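PDB 5T39: EvdMO1 from Micromonospora carbonacea, which probably transfers a methyl group from S-adenosylmethionine during everninomicin biosynthesis, through the methyltransferase domain of a fused methyltransferase-oxidase enzyme. Local coordinates for residues 110-113 with 114-117; 67-70 with 71-75. All coordinates share one frame; numbering follows the deposited sequence.

Contact 1. Residues 110-113 with 114-117; sequences NLRR and AEFV. With SAH (S-adenosyl-L-homocysteine), chain B.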
ATOM      1  N   ASN A 110      -9.576  -9.612   0.793  1.00  8.61           N
ATOM      2  CA  ASN A 110      -8.736  -8.966  -0.209  1.00  8.39           C
ATOM      3  C   ASN A 110      -7.563  -9.862  -0.563  1.00  7.88           C
ATOM      4  O   ASN A 110      -7.246 -10.068  -1.742  1.00  8.28           O
ATOM      5  CB  ASN A 110      -8.206  -7.630   0.310  1.00  8.31           C
ATOM      6  CG  ASN A 110      -9.286  -6.585   0.491  1.00  8.70           C
ATOM      7  OD1 ASN A 110     -10.420  -6.741   0.036  1.00 10.36           O
ATOM      8  ND2 ASN A 110      -8.933  -5.507   1.165  1.00  9.17           N
ATOM      9  N   LEU A 111      -6.919 -10.420   0.463  1.00  7.99           N
ATOM     10  CA  LEU A 111      -5.768 -11.293   0.257  1.00  8.66           C
ATOM     11  C   LEU A 111      -6.107 -12.456  -0.666  1.00  8.31           C
ATOM     12  O   LEU A 111      -5.307 -12.822  -1.536  1.00  8.32           O
ATOM     13  CB  LEU A 111      -5.283 -11.813   1.611  1.00  9.59           C
ATOM     14  CG  LEU A 111      -4.220 -12.902   1.605  1.00 10.58           C
ATOM     15  CD1 LEU A 111      -2.973 -12.393   0.968  1.00 11.14           C
ATOM     16  CD2 LEU A 111      -3.958 -13.370   3.007  1.00 11.83           C
ATOM     17  N   ARG A 112      -7.281 -13.062  -0.486  1.00  8.36           N
ATOM     18  CA  ARG A 112      -7.653 -14.182  -1.348  1.00  9.00           C
ATOM     19  C   ARG A 112      -7.738 -13.758  -2.806  1.00  8.10           C
ATOM     20  O   ARG A 112      -7.367 -14.526  -3.702  1.00  8.61           O
ATOM     21  CB  ARG A 112      -8.973 -14.796  -0.907  1.00 10.69           C
ATOM     22  CG  ARG A 112      -8.943 -15.459   0.456  1.00 13.12           C
ATOM     23  CD  ARG A 112      -7.767 -16.402   0.677  1.00 18.03           C
ATOM     24  NE  ARG A 112      -7.711 -16.803   2.079  1.00 21.55           N
ATOM     25  CZ  ARG A 112      -6.594 -17.049   2.756  1.00 22.78           C
ATOM     26  NH1 ARG A 112      -5.410 -16.937   2.171  1.00 22.47           N
ATOM     27  NH2 ARG A 112      -6.660 -17.399   4.034  1.00 23.71           N
ATOM     28  N   ARG A 113      -8.240 -12.552  -3.066  1.00  7.97           N
ATOM     29  CA  ARG A 113      -8.220 -12.006  -4.418  1.00  8.50           C
ATOM     30  C   ARG A 113      -6.818 -11.853  -4.960  1.00  8.36           C
ATOM     31  O   ARG A 113      -6.514 -12.245  -6.091  1.00  8.44           O
ATOM     32  CB  ARG A 113      -9.096 -10.777  -4.627  1.00  9.11           C
ATOM     33  CG  ARG A 113     -10.452 -10.896  -4.057  1.00  9.34           C
ATOM     34  CD  ARG A 113     -11.416  -9.848  -4.612  1.00 10.01           C
ATOM     35  NE  ARG A 113     -12.482  -9.726  -3.641  1.00 11.54           N
ATOM     36  CZ  ARG A 113     -12.480  -8.895  -2.599  1.00 12.03           C
ATOM     37  NH1 ARG A 113     -11.560  -7.950  -2.480  1.00 12.07           N
ATOM     38  NH2 ARG A 113     -13.437  -8.988  -1.703  1.00 13.67           N
ATOM     39  N   ALA A 114      -5.947 -11.239  -4.160  1.00  7.95           N
ATOM     40  CA  ALA A 114      -4.565 -11.031  -4.571  1.00  8.05           C
ATOM     41  C   ALA A 114      -3.870 -12.355  -4.859  1.00  8.15           C
ATOM     42  O   ALA A 114      -3.124 -12.468  -5.833  1.00  8.47           O
ATOM     43  CB  ALA A 114      -3.818 -10.245  -3.492  1.00  8.13           C
ATOM     44  N   GLU A 115      -4.110 -13.376  -4.032  1.00  8.12           N
ATOM     45  CA  GLU A 115      -3.491 -14.682  -4.262  1.00  8.68           C
ATOM     46  C   GLU A 115      -3.965 -15.283  -5.578  1.00  8.85           C
ATOM     47  O   GLU A 115      -3.176 -15.871  -6.320  1.00  9.81           O
ATOM     48  CB  GLU A 115      -3.814 -15.627  -3.102  1.00  9.54           C
ATOM     49  CG  GLU A 115      -3.089 -15.286  -1.813  1.00 10.61           C
ATOM     50  CD  GLU A 115      -3.531 -16.115  -0.621  1.00 13.13           C
ATOM     51  OE1 GLU A 115      -4.733 -16.419  -0.490  1.00 14.23           O
ATOM     52  OE2 GLU A 115      -2.667 -16.456   0.211  1.00 15.96           O
ATOM     53  N   PHE A 116      -5.253 -15.143  -5.887  1.00  8.72           N
ATOM     54  CA  PHE A 116      -5.783 -15.607  -7.164  1.00  8.82           C
ATOM     55  C   PHE A 116      -5.113 -14.875  -8.324  1.00  8.87           C
ATOM     56  O   PHE A 116      -4.698 -15.496  -9.308  1.00  9.40           O
ATOM     57  CB  PHE A 116      -7.298 -15.395  -7.147  1.00  8.63           C
ATOM     58  CG  PHE A 116      -7.982 -15.515  -8.479  1.00  8.70           C
ATOM     59  CD1 PHE A 116      -8.075 -16.730  -9.136  1.00  9.36           C
ATOM     60  CD2 PHE A 116      -8.579 -14.408  -9.052  1.00  9.83           C
ATOM     61  CE1 PHE A 116      -8.765 -16.827 -10.340  1.00  9.34           C
ATOM     62  CE2 PHE A 116      -9.262 -14.497 -10.241  1.00 10.31           C
ATOM     63  CZ  PHE A 116      -9.354 -15.699 -10.889  1.00  9.77           C
ATOM     64  N   VAL A 117      -4.987 -13.549  -8.219  1.00  8.70           N
ATOM     65  CA  VAL A 117      -4.330 -12.774  -9.268  1.00  9.44           C
ATOM     66  C   VAL A 117      -2.923 -13.305  -9.525  1.00  9.44           C
ATOM     67  O   VAL A 117      -2.505 -13.495 -10.676  1.00 10.09           O
ATOM     68  CB  VAL A 117      -4.337 -11.276  -8.900  1.00  9.85           C
ATOM     69  CG1 VAL A 117      -3.444 -10.456  -9.833  1.00 10.72           C
ATOM     70  CG2 VAL A 117      -5.765 -10.741  -8.909  1.00 10.20           C
TER
HETATM   71  N   SAH B 301      -2.101   0.005  -1.560  1.00 10.59           N
HETATM   72  CA  SAH B 301      -3.269  -0.070  -2.435  1.00 11.32           C
HETATM   73  CB  SAH B 301      -4.559  -0.271  -1.658  1.00 11.06           C
HETATM   74  CG  SAH B 301      -4.881   0.862  -0.689  1.00 10.67           C
HETATM   75  SD  SAH B 301      -6.480   0.625   0.128  1.00 10.77           S
HETATM   76  C   SAH B 301      -3.376   1.201  -3.254  1.00 13.39           C
HETATM   77  O   SAH B 301      -4.220   1.297  -4.152  1.00 17.21           O
HETATM   78  OXT SAH B 301      -2.621   2.137  -3.000  1.00 12.03           O
HETATM   79  C5' SAH B 301      -5.879   0.096   1.753  1.00  9.59           C
HETATM   80  C4' SAH B 301      -5.448  -1.367   1.822  1.00  8.83           C
HETATM   81  O4' SAH B 301      -4.756  -1.549   3.058  1.00  8.86           O
HETATM   82  C3' SAH B 301      -6.618  -2.338   1.805  1.00  8.65           C
HETATM   83  O3' SAH B 301      -6.321  -3.521   1.090  1.00  9.03           O
HETATM   84  C2' SAH B 301      -6.817  -2.606   3.289  1.00  8.43           C
HETATM   85  O2' SAH B 301      -7.500  -3.800   3.629  1.00  8.77           O
HETATM   86  C1' SAH B 301      -5.383  -2.578   3.792  1.00  8.26           C
HETATM   87  N9  SAH B 301      -5.237  -2.283   5.216  1.00  8.06           N
HETATM   88  C8  SAH B 301      -5.905  -1.331   5.942  1.00  8.96           C
HETATM   89  N7  SAH B 301      -5.471  -1.333   7.217  1.00  9.09           N
HETATM   90  C5  SAH B 301      -4.525  -2.306   7.306  1.00  7.84           C
HETATM   91  C6  SAH B 301      -3.752  -2.776   8.365  1.00  8.02           C
HETATM   92  N6  SAH B 301      -3.841  -2.306   9.606  1.00  8.56           N
HETATM   93  N1  SAH B 301      -2.863  -3.778   8.117  1.00  8.35           N
HETATM   94  C2  SAH B 301      -2.758  -4.311   6.864  1.00  8.56           C
HETATM   95  N3  SAH B 301      -3.509  -3.903   5.799  1.00  8.30           N
HETATM   96  C4  SAH B 301      -4.367  -2.896   6.057  1.00  7.87           C
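Arg112 and Glu115 both start with CG anti to their own carbonyl carbon, chi1 -65° and -72°, so the two side chains leave the helix side by side and point the same way. Arg112 then bends at chi2, which carries its guanidinium over to the carboxylate. NH1 of Arg112 donates to OE1 of Glu115 at 2.8 Å, on the syn side of that oxygen. The bond is nearly straight, and the guanidinium and carboxylate planes are only 20° apart. NH2 of Arg112 forms a second salt bridge, with Glu108 one turn earlier. The arginine therefore sits between two acids on one helix face. The Leu111 side chain runs at a slant to that of Glu115, with CD1 of Leu111 4.0 Å from CG of Glu115. With an alanine at Glu115, NH1 of Arg112 would probably lose its carboxylate and the leucine methyl the cover of CG.

Main-chain bonds from Ala114, Glu115, Phe116 and Val117 back to residues 110-113 hold the turns; Glu115 N to Leu111 O measures 2.8 Å.

On another side, NH1 of Arg113 donates to OD1 of Asn110 at 3.0 Å, with the donor tilted from the carbonyl plane. This helps fix which way the amide of Asn110 is turned. The Arg113 guanidinium is buried and also held by Glu86, Gln205 and, through NE, the carbonyl of Leu34. ND2 of Asn110 bonds to Gln205 O and Glu105 OE1, and weakly to O3' of SAH at 3.3 Å. Arg113 is thus a second-shell residue behind the ribose. Phe116 packs on helix 24-33. The arrangement belongs to the helix of a beta-alpha-beta unit, 100-105, 108-121 and 126-130, whose first turn, through Asn110, borders the SAH pocket of a Rossmann-like methyltransferase.

Contact 2. Residues 67-70 with 71-75; sequences RAFY and EAFPG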
ATOM      1  N   ARG A  67       6.781   2.240 -12.304  1.00 13.59           N
ATOM      2  CA  ARG A  67       7.827   2.997 -12.984  0.58 14.21           C
ATOM      3  C   ARG A  67       8.402   4.062 -12.060  1.00 13.25           C
ATOM      4  O   ARG A  67       9.624   4.225 -11.961  1.00 13.30           O
ATOM      5  CB  ARG A  67       7.262   3.634 -14.256  0.58 15.94           C
ATOM      6  CG  ARG A  67       8.234   4.558 -15.029  0.58 18.01           C
ATOM      7  CD  ARG A  67       7.489   5.555 -15.924  0.58 21.23           C
ATOM      8  NE  ARG A  67       6.342   6.127 -15.224  0.58 23.50           N
ATOM      9  CZ  ARG A  67       6.418   7.065 -14.283  0.58 24.73           C
ATOM     10  NH1 ARG A  67       7.590   7.574 -13.926  0.58 25.56           N
ATOM     11  NH2 ARG A  67       5.312   7.495 -13.695  0.58 24.58           N
ATOM     12  N   ALA A  68       7.534   4.809 -11.381  1.00 12.64           N
ATOM     13  CA  ALA A  68       8.020   5.840 -10.472  1.00 12.30           C
ATOM     14  C   ALA A  68       8.794   5.230  -9.313  1.00 10.91           C
ATOM     15  O   ALA A  68       9.814   5.775  -8.879  1.00 11.31           O
ATOM     16  CB  ALA A  68       6.863   6.697  -9.965  1.00 13.21           C
ATOM     17  N   PHE A  69       8.318   4.096  -8.797  1.00 10.55           N
ATOM     18  CA  PHE A  69       8.991   3.427  -7.688  1.00 10.21           C
ATOM     19  C   PHE A  69      10.411   3.033  -8.077  1.00 10.00           C
ATOM     20  O   PHE A  69      11.363   3.268  -7.324  1.00 10.48           O
ATOM     21  CB  PHE A  69       8.171   2.201  -7.285  1.00  9.65           C
ATOM     22  CG  PHE A  69       8.705   1.481  -6.084  1.00  9.30           C
ATOM     23  CD1 PHE A  69       8.287   1.836  -4.812  1.00  9.76           C
ATOM     24  CD2 PHE A  69       9.592   0.440  -6.226  1.00 10.65           C
ATOM     25  CE1 PHE A  69       8.758   1.179  -3.710  1.00 10.30           C
ATOM     26  CE2 PHE A  69      10.057  -0.225  -5.129  1.00 11.32           C
ATOM     27  CZ  PHE A  69       9.638   0.139  -3.866  1.00 10.78           C
ATOM     28  N   TYR A  70      10.566   2.435  -9.257  1.00 10.83           N
ATOM     29  CA  TYR A  70      11.880   1.999  -9.710  1.00 11.73           C
ATOM     30  C   TYR A  70      12.742   3.139 -10.242  1.00 11.65           C
ATOM     31  O   TYR A  70      13.967   2.979 -10.330  1.00 12.92           O
ATOM     32  CB  TYR A  70      11.723   0.872 -10.726  1.00 12.34           C
ATOM     33  CG  TYR A  70      11.274  -0.428 -10.099  1.00 12.96           C
ATOM     34  CD1 TYR A  70      11.953  -0.957  -9.016  1.00 14.34           C
ATOM     35  CD2 TYR A  70      10.184  -1.127 -10.594  1.00 13.98           C
ATOM     36  CE1 TYR A  70      11.568  -2.153  -8.445  1.00 15.78           C
ATOM     37  CE2 TYR A  70       9.786  -2.324 -10.024  1.00 14.97           C
ATOM     38  CZ  TYR A  70      10.480  -2.833  -8.950  1.00 16.07           C
ATOM     39  OH  TYR A  70      10.100  -4.022  -8.375  1.00 17.77           O
ATOM     40  N   GLU A  71      12.151   4.292 -10.571  1.00 11.76           N
ATOM     41  CA  GLU A  71      12.964   5.492 -10.775  1.00 13.01           C
ATOM     42  C   GLU A  71      13.614   5.915  -9.464  1.00 12.44           C
ATOM     43  O   GLU A  71      14.781   6.321  -9.442  1.00 13.29           O
ATOM     44  CB  GLU A  71      12.114   6.632 -11.354  1.00 15.57           C
ATOM     45  CG  GLU A  71      11.787   6.469 -12.829  1.00 18.91           C
ATOM     46  CD  GLU A  71      10.741   7.455 -13.346  1.00 21.70           C
ATOM     47  OE1 GLU A  71      10.094   8.153 -12.533  1.00 23.02           O
ATOM     48  OE2 GLU A  71      10.565   7.516 -14.584  1.00 23.46           O
ATOM     49  N   ALA A  72      12.877   5.801  -8.360  1.00 11.41           N
ATOM     50  CA  ALA A  72      13.398   6.171  -7.049  1.00 11.71           C
ATOM     51  C   ALA A  72      14.390   5.139  -6.521  1.00 10.85           C
ATOM     52  O   ALA A  72      15.360   5.508  -5.841  1.00 11.69           O
ATOM     53  CB  ALA A  72      12.231   6.314  -6.072  1.00 12.84           C
ATOM     54  N   PHE A  73      14.130   3.847  -6.772  1.00  9.83           N
ATOM     55  CA  PHE A  73      14.896   2.740  -6.199  1.00 10.22           C
ATOM     56  C   PHE A  73      15.338   1.792  -7.315  1.00 10.47           C
ATOM     57  O   PHE A  73      14.909   0.637  -7.384  1.00 11.07           O
ATOM     58  CB  PHE A  73      14.054   2.021  -5.145  1.00 10.06           C
ATOM     59  CG  PHE A  73      13.599   2.927  -4.038  1.00 10.00           C
ATOM     60  CD1 PHE A  73      14.518   3.466  -3.151  1.00 10.50           C
ATOM     61  CD2 PHE A  73      12.267   3.261  -3.892  1.00 10.62           C
ATOM     62  CE1 PHE A  73      14.121   4.309  -2.136  1.00 11.53           C
ATOM     63  CE2 PHE A  73      11.868   4.122  -2.869  1.00 11.33           C
ATOM     64  CZ  PHE A  73      12.794   4.645  -2.006  1.00 11.76           C
ATOM     65  N   PRO A  74      16.215   2.252  -8.204  1.00 11.03           N
ATOM     66  CA  PRO A  74      16.562   1.431  -9.381  1.00 11.32           C
ATOM     67  C   PRO A  74      17.246   0.125  -9.037  1.00 11.31           C
ATOM     68  O   PRO A  74      17.126  -0.846  -9.796  1.00 12.10           O
ATOM     69  CB  PRO A  74      17.481   2.356 -10.192  1.00 12.46           C
ATOM     70  CG  PRO A  74      17.997   3.347  -9.189  1.00 12.54           C
ATOM     71  CD  PRO A  74      16.863   3.567  -8.238  1.00 11.54           C
ATOM     72  N   GLY A  75      17.984   0.077  -7.936  1.00 11.47           N
ATOM     73  CA  GLY A  75      18.664  -1.137  -7.547  1.00 11.98           C
ATOM     74  C   GLY A  75      17.840  -2.103  -6.730  1.00 11.65           C
ATOM     75  O   GLY A  75      18.359  -3.138  -6.314  1.00 13.33           O
TER
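Phe73 turns the edge of its ring to the face of Phe69. The planes meet at 56° and the centroids are 5.4 Å apart, an edge-to-face aromatic pair. CD2 of Phe73 does the touching. It stands over the centre of the Phe69 ring, 4.1 Å from CZ of Phe69. The Phe69 ring gets there because its CG lies anti to the backbone N, chi1 -176°. Phe73 N also donates to Phe69 O at 2.9 Å, so main chain and rings join the same two residues. Both side chains rest on the sheet: Phe69 on Ala146, Leu148 and Ile79, Phe73 on Ala146 and Val250.

Arg67 and Glu71 meet on the solvent side of the helix. Their side chains cross at a slant, and the guanidinium and carboxylate planes stand 61° apart. NH1 of Arg67 approaches both carboxylate oxygens, with OE1 of Glu71 at 2.9 Å in the salt bridge. Its hydrogen bond goes to OE2 of Glu71, at 3.0 Å, and is weak. Arg67 has a second deposited conformer, so this grip is probably not permanent.

Tyr70 sets the edge of its ring to the carbonyl of Phe73, with CD1 of Tyr70 3.7 Å from Phe73 O. Its hydroxyl bonds to the carbonyl of Leu93, and its side chain touches Ile79 and Thr99. Pro74 lies against Tyr70 O with its CB and CD, both at 3.6 Å. The proline nitrogen has no hydrogen to give that carbonyl.

Phe73 is the first residue to leave helical angles, and Pro74 follows it. The arrangement is that of an amphipathic helix C-terminus, with aromatic side chains on the central sheet and a charged pair facing solvent, where the chain turns toward strand 78-82 of the Rossmann-like fold.

From the N terminus, contact 2 comes first. It lies at the end of helix 62-72 and the turn leading into strand 78-82. The chain then passes through helix 88-94 and strand 100-105 before contact 1 in helix 108-121, which leads to strand 126-130. Each contact spans one continuous segment and closes no long loop. They lie in series, neither nested nor crossed. The centres of contacts 1 and 2 are 25 Å apart, and the two do not touch. Contact 2 ties a helix end to strands 78-82, 146-150 and 244-252 of the seven-stranded sheet. Contact 1 ties the helix beside the edge strand 126-130 to helix 24-33 and the SAH pocket.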